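Long-range contacts in CRISPR-associated endoribonuclease Cse3 (Thermus thermophilus, PDB 2Y8Y), which cleaves CRISPR precursor transcripts into CRISPR RNA, keeps hold of the processed product, and probably works as part of the Cascade complex of antiviral defence: residues A[33-37]-A[69-75]; A[5-11]-A[62-68]; A[50-54]-A[101-105]. All coordinates share one frame; numbering follows the deposited sequence.

Contact 1 (A[33-37]-A[69-75]). With nucleotides of chain B.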
loop_
_atom_site.group_PDB
_atom_site.type_symbol
_atom_site.label_atom_id
_atom_site.label_comp_id
_atom_site.label_asym_id
_atom_site.label_seq_id
_atom_site.Cartn_x
_atom_site.Cartn_y
_atom_site.Cartn_z
ATOM N N LEU A 33 6.751 -11.669 4.652
ATOM C CA LEU A 33 7.427 -10.573 3.988
ATOM C C LEU A 33 8.369 -9.863 4.947
ATOM O O LEU A 33 9.440 -9.393 4.554
ATOM C CB LEU A 33 6.405 -9.599 3.394
ATOM C CG LEU A 33 5.471 -10.211 2.346
ATOM C CD1 LEU A 33 4.542 -9.107 1.847
ATOM C CD2 LEU A 33 6.262 -10.836 1.192
ATOM N N SER A 34 7.962 -9.774 6.210
ATOM C CA SER A 34 8.762 -9.083 7.220
ATOM C C SER A 34 10.152 -9.693 7.380
ATOM O O SER A 34 11.096 -9.009 7.777
ATOM C CB SER A 34 8.056 -9.087 8.579
ATOM O OG SER A 34 6.898 -8.272 8.559
ATOM N N LYS A 35 10.273 -10.981 7.071
ATOM C CA LYS A 35 11.552 -11.666 7.195
ATOM C C LYS A 35 12.618 -11.055 6.296
ATOM O O LYS A 35 13.800 -11.085 6.632
ATOM C CB LYS A 35 11.409 -13.155 6.873
ATOM C CG LYS A 35 10.502 -13.913 7.828
ATOM C CD LYS A 35 10.365 -15.368 7.421
ATOM C CE LYS A 35 9.305 -16.071 8.248
ATOM N NZ LYS A 35 9.199 -17.518 7.905
ATOM N N ALA A 36 12.204 -10.515 5.151
ATOM C CA ALA A 36 13.154 -9.969 4.177
ATOM C C ALA A 36 13.843 -8.700 4.645
ATOM O O ALA A 36 14.874 -8.315 4.109
ATOM C CB ALA A 36 12.466 -9.734 2.832
ATOM N N VAL A 37 13.256 -8.033 5.635
ATOM C CA VAL A 37 13.822 -6.794 6.163
ATOM C C VAL A 37 13.820 -6.811 7.691
ATOM O O VAL A 37 13.630 -5.780 8.339
ATOM C CB VAL A 37 13.077 -5.562 5.623
ATOM C CG1 VAL A 37 13.411 -5.349 4.153
ATOM C CG2 VAL A 37 11.581 -5.714 5.839
ATOM N N THR A 69 14.407 -0.146 2.892
ATOM C CA THR A 69 15.767 -0.675 2.980
ATOM C C THR A 69 15.883 -1.860 2.046
ATOM O O THR A 69 14.894 -2.392 1.575
ATOM C CB THR A 69 16.127 -1.076 4.421
ATOM O OG1 THR A 69 15.402 -2.255 4.813
ATOM C CG2 THR A 69 15.801 0.064 5.388
ATOM N N GLU A 70 17.108 -2.269 1.748
ATOM C CA GLU A 70 17.293 -3.295 0.742
ATOM C C GLU A 70 16.848 -4.642 1.286
ATOM O O GLU A 70 17.368 -5.106 2.296
ATOM C CB GLU A 70 18.753 -3.361 0.292
ATOM C CG GLU A 70 18.917 -4.222 -0.941
ATOM C CD GLU A 70 20.346 -4.301 -1.408
ATOM O OE1 GLU A 70 21.189 -3.608 -0.812
ATOM O OE2 GLU A 70 20.618 -5.055 -2.368
ATOM N N PRO A 71 15.870 -5.272 0.621
ATOM C CA PRO A 71 15.346 -6.537 1.136
ATOM C C PRO A 71 16.273 -7.698 0.810
ATOM O O PRO A 71 17.040 -7.616 -0.148
ATOM C CB PRO A 71 14.030 -6.695 0.369
ATOM C CG PRO A 71 14.290 -6.005 -0.941
ATOM C CD PRO A 71 15.235 -4.876 -0.651
ATOM N N ASP A 72 16.217 -8.758 1.609
ATOM C CA ASP A 72 16.913 -9.987 1.250
ATOM C C ASP A 72 15.890 -11.109 1.105
ATOM O O ASP A 72 15.378 -11.664 2.082
ATOM C CB ASP A 72 18.030 -10.342 2.238
ATOM C CG ASP A 72 19.019 -11.354 1.651
ATOM O OD1 ASP A 72 18.556 -12.247 0.912
ATOM O OD2 ASP A 72 20.255 -11.260 1.894
ATOM N N TRP A 73 15.585 -11.430 -0.143
ATOM C CA TRP A 73 14.542 -12.399 -0.429
ATOM C C TRP A 73 14.997 -13.853 -0.367
ATOM O O TRP A 73 14.214 -14.753 -0.650
ATOM C CB TRP A 73 13.865 -12.088 -1.765
ATOM C CG TRP A 73 13.152 -10.787 -1.712
ATOM C CD1 TRP A 73 13.515 -9.622 -2.326
ATOM C CD2 TRP A 73 11.973 -10.488 -0.953
ATOM N NE1 TRP A 73 12.618 -8.624 -2.021
ATOM C CE2 TRP A 73 11.664 -9.128 -1.176
ATOM C CE3 TRP A 73 11.140 -11.242 -0.119
ATOM C CZ2 TRP A 73 10.553 -8.504 -0.594
ATOM C CZ3 TRP A 73 10.039 -10.628 0.452
ATOM C CH2 TRP A 73 9.759 -9.264 0.220
ATOM N N SER A 74 16.253 -14.082 0.011
ATOM C CA SER A 74 16.737 -15.438 0.244
ATOM C C SER A 74 16.009 -16.078 1.422
ATOM O O SER A 74 16.128 -17.285 1.654
ATOM C CB SER A 74 18.252 -15.462 0.490
ATOM O OG SER A 74 18.590 -14.812 1.702
ATOM N N VAL A 75 15.249 -15.262 2.154
ATOM C CA VAL A 75 14.483 -15.742 3.302
ATOM C C VAL A 75 13.266 -16.559 2.892
ATOM O O VAL A 75 12.723 -17.314 3.696
ATOM C CB VAL A 75 14.010 -14.582 4.209
ATOM C CG1 VAL A 75 15.208 -13.813 4.745
ATOM C CG2 VAL A 75 13.051 -13.651 3.458
ATOM P P A B 18 1.258 -8.286 13.764
ATOM O OP1 A B 18 0.254 -8.129 12.697
ATOM O OP2 A B 18 0.849 -8.920 15.045
ATOM O "O5'" A B 18 2.541 -9.024 13.176
ATOM C "C5'" A B 18 3.600 -9.457 14.018
ATOM C "C4'" A B 18 4.441 -10.502 13.332
ATOM O "O4'" A B 18 5.183 -9.902 12.235
ATOM C "C3'" A B 18 5.520 -11.158 14.173
ATOM O "O3'" A B 18 5.022 -12.158 15.043
ATOM C "C2'" A B 18 6.473 -11.688 13.111
ATOM O "O2'" A B 18 5.952 -12.864 12.506
ATOM C "C1'" A B 18 6.429 -10.555 12.089
ATOM N N9 A B 18 7.505 -9.577 12.328
ATOM C C8 A B 18 7.424 -8.311 12.855
ATOM N N7 A B 18 8.586 -7.704 12.944
ATOM C C5 A B 18 9.492 -8.641 12.458
ATOM C C6 A B 18 10.890 -8.628 12.280
ATOM N N6 A B 18 11.672 -7.593 12.597
ATOM N N1 A B 18 11.467 -9.732 11.759
ATOM C C2 A B 18 10.701 -10.781 11.440
ATOM N N3 A B 18 9.381 -10.908 11.558
ATOM C C4 A B 18 8.836 -9.797 12.077
HETATM O O HOH W 1 10.663 -18.098 5.288
#

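Contact 2 (A[5-11]-A[62-68])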
loop_
_atom_site.group_PDB
_atom_site.type_symbol
_atom_site.label_atom_id
_atom_site.label_comp_id
_atom_site.label_asym_id
_atom_site.label_seq_id
_atom_site.Cartn_x
_atom_site.Cartn_y
_atom_site.Cartn_z
ATOM N N MET A 5 14.062 3.733 -2.120
ATOM C CA MET A 5 12.937 2.856 -1.857
ATOM C C MET A 5 13.151 1.670 -2.777
ATOM O O MET A 5 13.760 1.811 -3.841
ATOM C CB MET A 5 11.608 3.560 -2.147
ATOM C CG MET A 5 11.564 4.975 -1.570
ATOM S SD MET A 5 10.220 5.970 -2.210
ATOM C CE MET A 5 8.866 5.045 -1.535
ATOM N N TRP A 6 12.702 0.497 -2.355
ATOM C CA TRP A 6 12.856 -0.712 -3.153
ATOM C C TRP A 6 11.501 -1.296 -3.497
ATOM O O TRP A 6 10.648 -1.459 -2.621
ATOM C CB TRP A 6 13.665 -1.759 -2.391
ATOM C CG TRP A 6 15.089 -1.377 -2.219
ATOM C CD1 TRP A 6 15.602 -0.549 -1.273
ATOM C CD2 TRP A 6 16.189 -1.804 -3.031
ATOM N NE1 TRP A 6 16.971 -0.430 -1.442
ATOM C CE2 TRP A 6 17.351 -1.196 -2.514
ATOM C CE3 TRP A 6 16.301 -2.649 -4.139
ATOM C CZ2 TRP A 6 18.616 -1.405 -3.075
ATOM C CZ3 TRP A 6 17.552 -2.856 -4.690
ATOM C CH2 TRP A 6 18.690 -2.236 -4.158
ATOM N N LEU A 7 11.302 -1.609 -4.771
ATOM C CA LEU A 7 10.108 -2.294 -5.217
ATOM C C LEU A 7 10.457 -3.708 -5.635
ATOM O O LEU A 7 11.327 -3.905 -6.480
ATOM C CB LEU A 7 9.481 -1.568 -6.405
ATOM C CG LEU A 7 9.065 -0.141 -6.091
ATOM C CD1 LEU A 7 8.305 0.485 -7.253
ATOM C CD2 LEU A 7 8.233 -0.151 -4.820
ATOM N N THR A 8 9.789 -4.692 -5.042
ATOM C CA THR A 8 9.962 -6.085 -5.439
ATOM C C THR A 8 8.640 -6.633 -5.931
ATOM O O THR A 8 7.631 -6.524 -5.249
ATOM C CB THR A 8 10.413 -6.966 -4.257
ATOM O OG1 THR A 8 11.590 -6.404 -3.663
ATOM C CG2 THR A 8 10.696 -8.402 -4.710
ATOM N N LYS A 9 8.654 -7.226 -7.120
ATOM C CA LYS A 9 7.507 -7.971 -7.604
ATOM C C LYS A 9 7.713 -9.444 -7.293
ATOM O O LYS A 9 8.711 -10.043 -7.719
ATOM C CB LYS A 9 7.344 -7.782 -9.111
ATOM C CG LYS A 9 6.210 -8.582 -9.723
ATOM C CD LYS A 9 6.058 -8.243 -11.196
ATOM C CE LYS A 9 5.268 -9.306 -11.937
ATOM N NZ LYS A 9 5.333 -9.085 -13.408
ATOM N N LEU A 10 6.783 -10.026 -6.544
ATOM C CA LEU A 10 6.781 -11.465 -6.303
ATOM C C LEU A 10 5.613 -12.099 -7.040
ATOM O O LEU A 10 4.475 -11.653 -6.908
ATOM C CB LEU A 10 6.655 -11.775 -4.808
ATOM C CG LEU A 10 7.612 -11.086 -3.836
ATOM C CD1 LEU A 10 7.170 -11.317 -2.399
ATOM C CD2 LEU A 10 9.050 -11.558 -4.028
ATOM N N VAL A 11 5.885 -13.130 -7.833
ATOM C CA VAL A 11 4.809 -13.901 -8.436
ATOM C C VAL A 11 4.688 -15.204 -7.663
ATOM O O VAL A 11 5.528 -16.089 -7.777
ATOM C CB VAL A 11 5.050 -14.164 -9.929
ATOM C CG1 VAL A 11 3.955 -15.048 -10.486
ATOM C CG2 VAL A 11 5.101 -12.851 -10.690
ATOM N N VAL A 62 0.164 -11.817 -8.033
ATOM C CA VAL A 62 1.282 -10.893 -7.945
ATOM C C VAL A 62 1.237 -10.077 -6.659
ATOM O O VAL A 62 0.231 -9.438 -6.347
ATOM C CB VAL A 62 1.312 -9.925 -9.137
ATOM C CG1 VAL A 62 2.456 -8.966 -8.989
ATOM C CG2 VAL A 62 1.436 -10.700 -10.452
ATOM N N VAL A 63 2.336 -10.084 -5.914
ATOM C CA VAL A 63 2.454 -9.237 -4.733
ATOM C C VAL A 63 3.537 -8.206 -4.986
ATOM O O VAL A 63 4.672 -8.554 -5.316
ATOM C CB VAL A 63 2.806 -10.048 -3.476
ATOM C CG1 VAL A 63 3.016 -9.137 -2.268
ATOM C CG2 VAL A 63 1.726 -11.069 -3.198
ATOM N N LEU A 64 3.183 -6.934 -4.846
ATOM C CA LEU A 64 4.145 -5.844 -4.948
ATOM C C LEU A 64 4.555 -5.416 -3.553
ATOM O O LEU A 64 3.701 -5.111 -2.717
ATOM C CB LEU A 64 3.542 -4.655 -5.699
ATOM C CG LEU A 64 3.349 -4.827 -7.208
ATOM C CD1 LEU A 64 2.621 -6.106 -7.518
ATOM C CD2 LEU A 64 2.606 -3.641 -7.797
ATOM N N VAL A 65 5.859 -5.401 -3.292
ATOM C CA VAL A 65 6.367 -5.069 -1.965
ATOM C C VAL A 65 7.253 -3.850 -2.045
ATOM O O VAL A 65 8.195 -3.819 -2.834
ATOM C CB VAL A 65 7.230 -6.208 -1.384
ATOM C CG1 VAL A 65 7.633 -5.880 0.052
ATOM C CG2 VAL A 65 6.499 -7.540 -1.470
ATOM N N GLN A 66 6.967 -2.854 -1.218
ATOM C CA GLN A 66 7.834 -1.696 -1.097
ATOM C C GLN A 66 8.517 -1.705 0.257
ATOM O O GLN A 66 7.870 -1.883 1.305
ATOM C CB GLN A 66 7.024 -0.414 -1.226
ATOM C CG GLN A 66 7.877 0.828 -1.116
ATOM C CD GLN A 66 7.061 2.081 -1.301
ATOM O OE1 GLN A 66 6.693 2.432 -2.424
ATOM N NE2 GLN A 66 6.745 2.757 -0.197
ATOM N N THR A 67 9.831 -1.521 0.234
ATOM C CA THR A 67 10.596 -1.388 1.459
ATOM C C THR A 67 11.492 -0.166 1.351
ATOM O O THR A 67 11.851 0.251 0.257
ATOM C CB THR A 67 11.448 -2.639 1.733
ATOM O OG1 THR A 67 12.291 -2.906 0.604
ATOM C CG2 THR A 67 10.564 -3.855 1.974
ATOM N N LEU A 68 11.816 0.417 2.490
ATOM C CA LEU A 68 12.718 1.560 2.535
ATOM C C LEU A 68 14.177 1.124 2.576
ATOM O O LEU A 68 15.073 1.932 2.324
ATOM C CB LEU A 68 12.401 2.415 3.761
ATOM C CG LEU A 68 10.962 2.933 3.831
ATOM C CD1 LEU A 68 10.770 3.793 5.073
ATOM C CD2 LEU A 68 10.619 3.732 2.603
HETATM O O HOH W 2 10.987 -4.404 -1.757
#

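Contact 3 (A[50-54]-A[101-105])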
loop_
_atom_site.group_PDB
_atom_site.type_symbol
_atom_site.label_atom_id
_atom_site.label_comp_id
_atom_site.label_asym_id
_atom_site.label_seq_id
_atom_site.Cartn_x
_atom_site.Cartn_y
_atom_site.Cartn_z
ATOM N N TRP A 50 2.842 -3.518 1.162
ATOM C CA TRP A 50 2.626 -4.398 0.033
ATOM C C TRP A 50 1.208 -4.292 -0.488
ATOM O O TRP A 50 0.334 -3.745 0.176
ATOM C CB TRP A 50 2.984 -5.851 0.376
ATOM C CG TRP A 50 1.900 -6.675 1.003
ATOM C CD1 TRP A 50 0.955 -7.422 0.351
ATOM C CD2 TRP A 50 1.697 -6.908 2.396
ATOM N NE1 TRP A 50 0.159 -8.070 1.252
ATOM C CE2 TRP A 50 0.597 -7.775 2.515
ATOM C CE3 TRP A 50 2.324 -6.451 3.554
ATOM C CZ2 TRP A 50 0.107 -8.201 3.752
ATOM C CZ3 TRP A 50 1.839 -6.879 4.781
ATOM C CH2 TRP A 50 0.745 -7.745 4.867
ATOM N N ARG A 51 1.009 -4.765 -1.710
ATOM C CA ARG A 51 -0.331 -4.912 -2.270
ATOM C C ARG A 51 -0.411 -6.224 -3.025
ATOM O O ARG A 51 0.476 -6.540 -3.833
ATOM C CB ARG A 51 -0.659 -3.753 -3.213
ATOM C CG ARG A 51 -2.057 -3.862 -3.847
ATOM C CD ARG A 51 -2.463 -2.627 -4.659
ATOM N NE ARG A 51 -1.533 -2.345 -5.759
ATOM C CZ ARG A 51 -0.669 -1.329 -5.799
ATOM N NH1 ARG A 51 -0.574 -0.444 -4.810
ATOM N NH2 ARG A 51 0.125 -1.193 -6.857
ATOM N N LEU A 52 -1.458 -6.997 -2.750
ATOM C CA LEU A 52 -1.794 -8.154 -3.570
ATOM C C LEU A 52 -2.602 -7.648 -4.742
ATOM O O LEU A 52 -3.704 -7.109 -4.558
ATOM C CB LEU A 52 -2.606 -9.178 -2.772
ATOM C CG LEU A 52 -3.161 -10.352 -3.581
ATOM C CD1 LEU A 52 -2.045 -11.092 -4.311
ATOM C CD2 LEU A 52 -3.924 -11.306 -2.676
ATOM N N GLU A 53 -2.050 -7.798 -5.943
ATOM C CA GLU A 53 -2.698 -7.304 -7.152
ATOM C C GLU A 53 -3.870 -8.198 -7.540
ATOM O O GLU A 53 -3.891 -9.387 -7.213
ATOM C CB GLU A 53 -1.700 -7.219 -8.315
ATOM C CG GLU A 53 -0.497 -6.326 -8.075
ATOM C CD GLU A 53 -0.800 -4.842 -8.200
ATOM O OE1 GLU A 53 -1.862 -4.387 -7.723
ATOM O OE2 GLU A 53 0.038 -4.123 -8.772
ATOM N N PRO A 54 -4.858 -7.622 -8.241
ATOM C CA PRO A 54 -6.045 -8.364 -8.673
ATOM C C PRO A 54 -5.707 -9.289 -9.836
ATOM O O PRO A 54 -4.646 -9.094 -10.434
ATOM C CB PRO A 54 -6.990 -7.258 -9.136
ATOM C CG PRO A 54 -6.081 -6.187 -9.623
ATOM C CD PRO A 54 -4.851 -6.239 -8.749
ATOM N N PHE A 101 -2.184 6.974 -10.058
ATOM C CA PHE A 101 -1.959 6.297 -8.787
ATOM C C PHE A 101 -2.896 5.116 -8.581
ATOM O O PHE A 101 -3.969 5.027 -9.193
ATOM C CB PHE A 101 -2.097 7.262 -7.605
ATOM C CG PHE A 101 -3.525 7.605 -7.273
ATOM C CD1 PHE A 101 -4.169 8.649 -7.917
ATOM C CD2 PHE A 101 -4.228 6.862 -6.330
ATOM C CE1 PHE A 101 -5.500 8.957 -7.635
ATOM C CE2 PHE A 101 -5.564 7.160 -6.040
ATOM C CZ PHE A 101 -6.200 8.207 -6.685
ATOM N N ARG A 102 -2.459 4.219 -7.709
ATOM C CA ARG A 102 -3.272 3.111 -7.237
ATOM C C ARG A 102 -3.042 3.002 -5.739
ATOM O O ARG A 102 -1.904 3.131 -5.262
ATOM C CB ARG A 102 -2.857 1.819 -7.948
ATOM C CG ARG A 102 -3.629 0.580 -7.504
ATOM C CD ARG A 102 -3.298 -0.635 -8.354
ATOM N NE ARG A 102 -3.864 -0.490 -9.692
ATOM C CZ ARG A 102 -4.829 -1.259 -10.194
ATOM N NH1 ARG A 102 -5.340 -2.252 -9.480
ATOM N NH2 ARG A 102 -5.272 -1.048 -11.427
ATOM N N LEU A 103 -4.127 2.797 -4.989
ATOM C CA LEU A 103 -4.030 2.674 -3.542
ATOM C C LEU A 103 -5.139 1.788 -3.034
ATOM O O LEU A 103 -6.321 2.117 -3.190
ATOM C CB LEU A 103 -4.147 4.036 -2.847
ATOM C CG LEU A 103 -4.332 4.001 -1.320
ATOM C CD1 LEU A 103 -3.101 3.358 -0.639
ATOM C CD2 LEU A 103 -4.609 5.416 -0.766
ATOM N N ARG A 104 -4.761 0.677 -2.408
ATOM C CA ARG A 104 -5.724 -0.166 -1.721
ATOM C C ARG A 104 -5.673 0.215 -0.250
ATOM O O ARG A 104 -4.634 0.062 0.389
ATOM C CB ARG A 104 -5.358 -1.641 -1.885
ATOM C CG ARG A 104 -6.547 -2.561 -1.636
ATOM C CD ARG A 104 -6.156 -4.036 -1.676
ATOM N NE ARG A 104 -7.343 -4.876 -1.753
ATOM C CZ ARG A 104 -7.329 -6.198 -1.665
ATOM N NH1 ARG A 104 -6.182 -6.840 -1.471
ATOM N NH2 ARG A 104 -8.469 -6.874 -1.757
ATOM N N ALA A 105 -6.784 0.725 0.280
ATOM C CA ALA A 105 -6.784 1.368 1.593
ATOM C C ALA A 105 -7.950 0.928 2.448
ATOM O O ALA A 105 -8.855 0.254 1.978
ATOM C CB ALA A 105 -6.849 2.866 1.434
HETATM O O HOH W 3 -2.130 -0.304 -2.292
HETATM O O HOH W 4 -3.395 -6.151 -0.646
#

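Contact 1 (A[33-37]-A[69-75])
Trp73 and Ala36 meet face-on because the tryptophan places CG beside its own backbone N, opposite the carbonyl carbon (chi1 -65°), and a chi2 of 108° turns the indole broadside to the methyl. Ala36 CB stands over one face of the six-membered ring, 3.6 Å from its centroid and close to the normal, a CH-pi contact whose nearest ring atom is Trp73 CZ3. Leu33 CD2 reaches the same end of the indole obliquely, 3.9 Å from Trp73 CZ3. On the far end, Trp73 NE1 is satisfied by Thr8 OG1 of strand 5-12, which pins the rotation of the ring.

Asp72 N donates to a lone pair of Ala36 O at 2.9 Å, nearly straight at 169°. Val37 CG1 lies against Pro71, 3.8 Å from Pro71 CA. Val75 packs against another side of Ala36, its CG2 resting 3.7 Å from Ala36 N and also touching Lys35 CB. Beyond CB the extended lysine chain leads away from Val75, and a water that accepts from Lys35 NZ and donates to Val75 O links the two again. Within 69-75, Asp72 OD1 accepts from both Ser74 N and Ser74 OG and fixes the turn. Ser34 faces away from this loop, with Ser34 CB 3.7 Å from C4 of A18 of chain B.

The last part of helix 26-34 and the residues that follow it are thus docked on one side to the loop between strands 62-67 and 81-89 and on the other to RNA, with an Asx turn at Asp72 leading into the short 3-10 segment 73-75.

Contact 2 (A[5-11]-A[62-68])
Leu7 and Gln66 lie side by side across two antiparallel strands at the centre of a ferredoxin-like sheet, strand 5-12 being flanked by 62-67 and 81-89. Three pairs of reciprocal backbone bonds, Trp6-Thr67, Thr8-Val65 and Leu10-Val63, join the strands, and the residues between them form the non-hydrogen-bonded pairs.

On the face shared by Leu7, Lys9, Leu64 and Gln66, the glutamine stretches out with CG opposite its backbone N (chi1 -180°), and Leu7 CD2 rests 3.8 Å from Gln66 CB. The Met5 chain bends at its last torsion (chi3 65°), which swings the methyl onto the amide: Met5 CE is 3.4 Å from Gln66 NE2, a nitrogen already bonded to Leu196 O of helix 189-198. Further along, the extended Lys9 crosses Val62, Lys9 CG lying 3.8 Å from Val62 CG1, while its ammonium end makes a cation-pi contact with Phe84.

The other face is largely apolar at one end. There Leu10 reaches diagonally past its partner Val63, and Leu10 CD1 meets Val65 CG2 at 3.9 Å. Toward the other end Trp6 CB packs 3.5 Å from Thr67 OG1, a hydroxyl also bonded to Thr69 O. Between the two threonines a water donates to Thr67 OG1 at 3.1 Å and to Val65 O at 3.0 Å, and lies 2.8 Å from Thr8 OG1, which is also hydrogen-bonded to Trp73 NE1.

Contact 3 (A[50-54]-A[101-105])
Arg102 CD sits over one face of the Arg51 guanidinium, 3.6 Å from Arg51 NE and displaced toward the rim of the group. The two side chains cross at about a right angle, with their guanidinium planes 48° apart, so the meeting is of aliphatic carbon on a flat cation rather than a stack of two cations. Nearer the Arg51 backbone, Arg51 CD touches Arg104 CB at 4.1 Å. Pro54 CG approaches Arg102 NH1 obliquely at 4.0 Å.

The next layer explains these positions. A bend in the Arg51 chain (chi3 59°) brings NE to Glu53 OE1, a salt bridge of 2.9 Å lying in the guanidinium plane, although the carboxylate is met from above its own plane. The same oxygen is 4.4 Å from Arg102 NH1, beyond a salt bridge and well out of that guanidinium plane, so only its charge acts there; it probably eases the approach of the two arginines. Waters complete the polar links: one accepts from Arg51 NH1 and, at 2.8 Å, from Arg104 N; another accepts from Leu52 N and, at 3.0 Å, from Arg104 NH1.

Farther out, Arg51 NH1 also bonds Ser212 OG, and Arg102 NH2 is drawn into a salt bridge with Glu181 of strand 173-186. Arg104 NH2 has a weak bond to Gln154.

Strand segments 50-52 and 101-105 run at 87° to each other and belong to different sheets. The contact is a bridge of arginines and water between the two beta-sheet halves of the protein, consistent with the tandem ferredoxin-like domains of the Cas6/Cse3 family.

Overall arrangement
Contacts 1 and 2 belong to the same ferredoxin-like sheet and the elements against it, whereas contact 3 runs from that sheet's edge strand to the second sheet. Contact 2 is the regular one, dominated by main-chain bonds and partly buried; contact 1, also partly buried, relies on an indole, small apolar groups and a single backbone bond, and reaches the RNA. Contact 3 is a surface contact of charged chains and water, although near the centre of the chain. They adjoin one another: Leu33 CD2 packs on Leu10 CD1, while its CD1 touches Trp50, and strand 62-67 pairs with 49-52, placing Arg51 for contact 3.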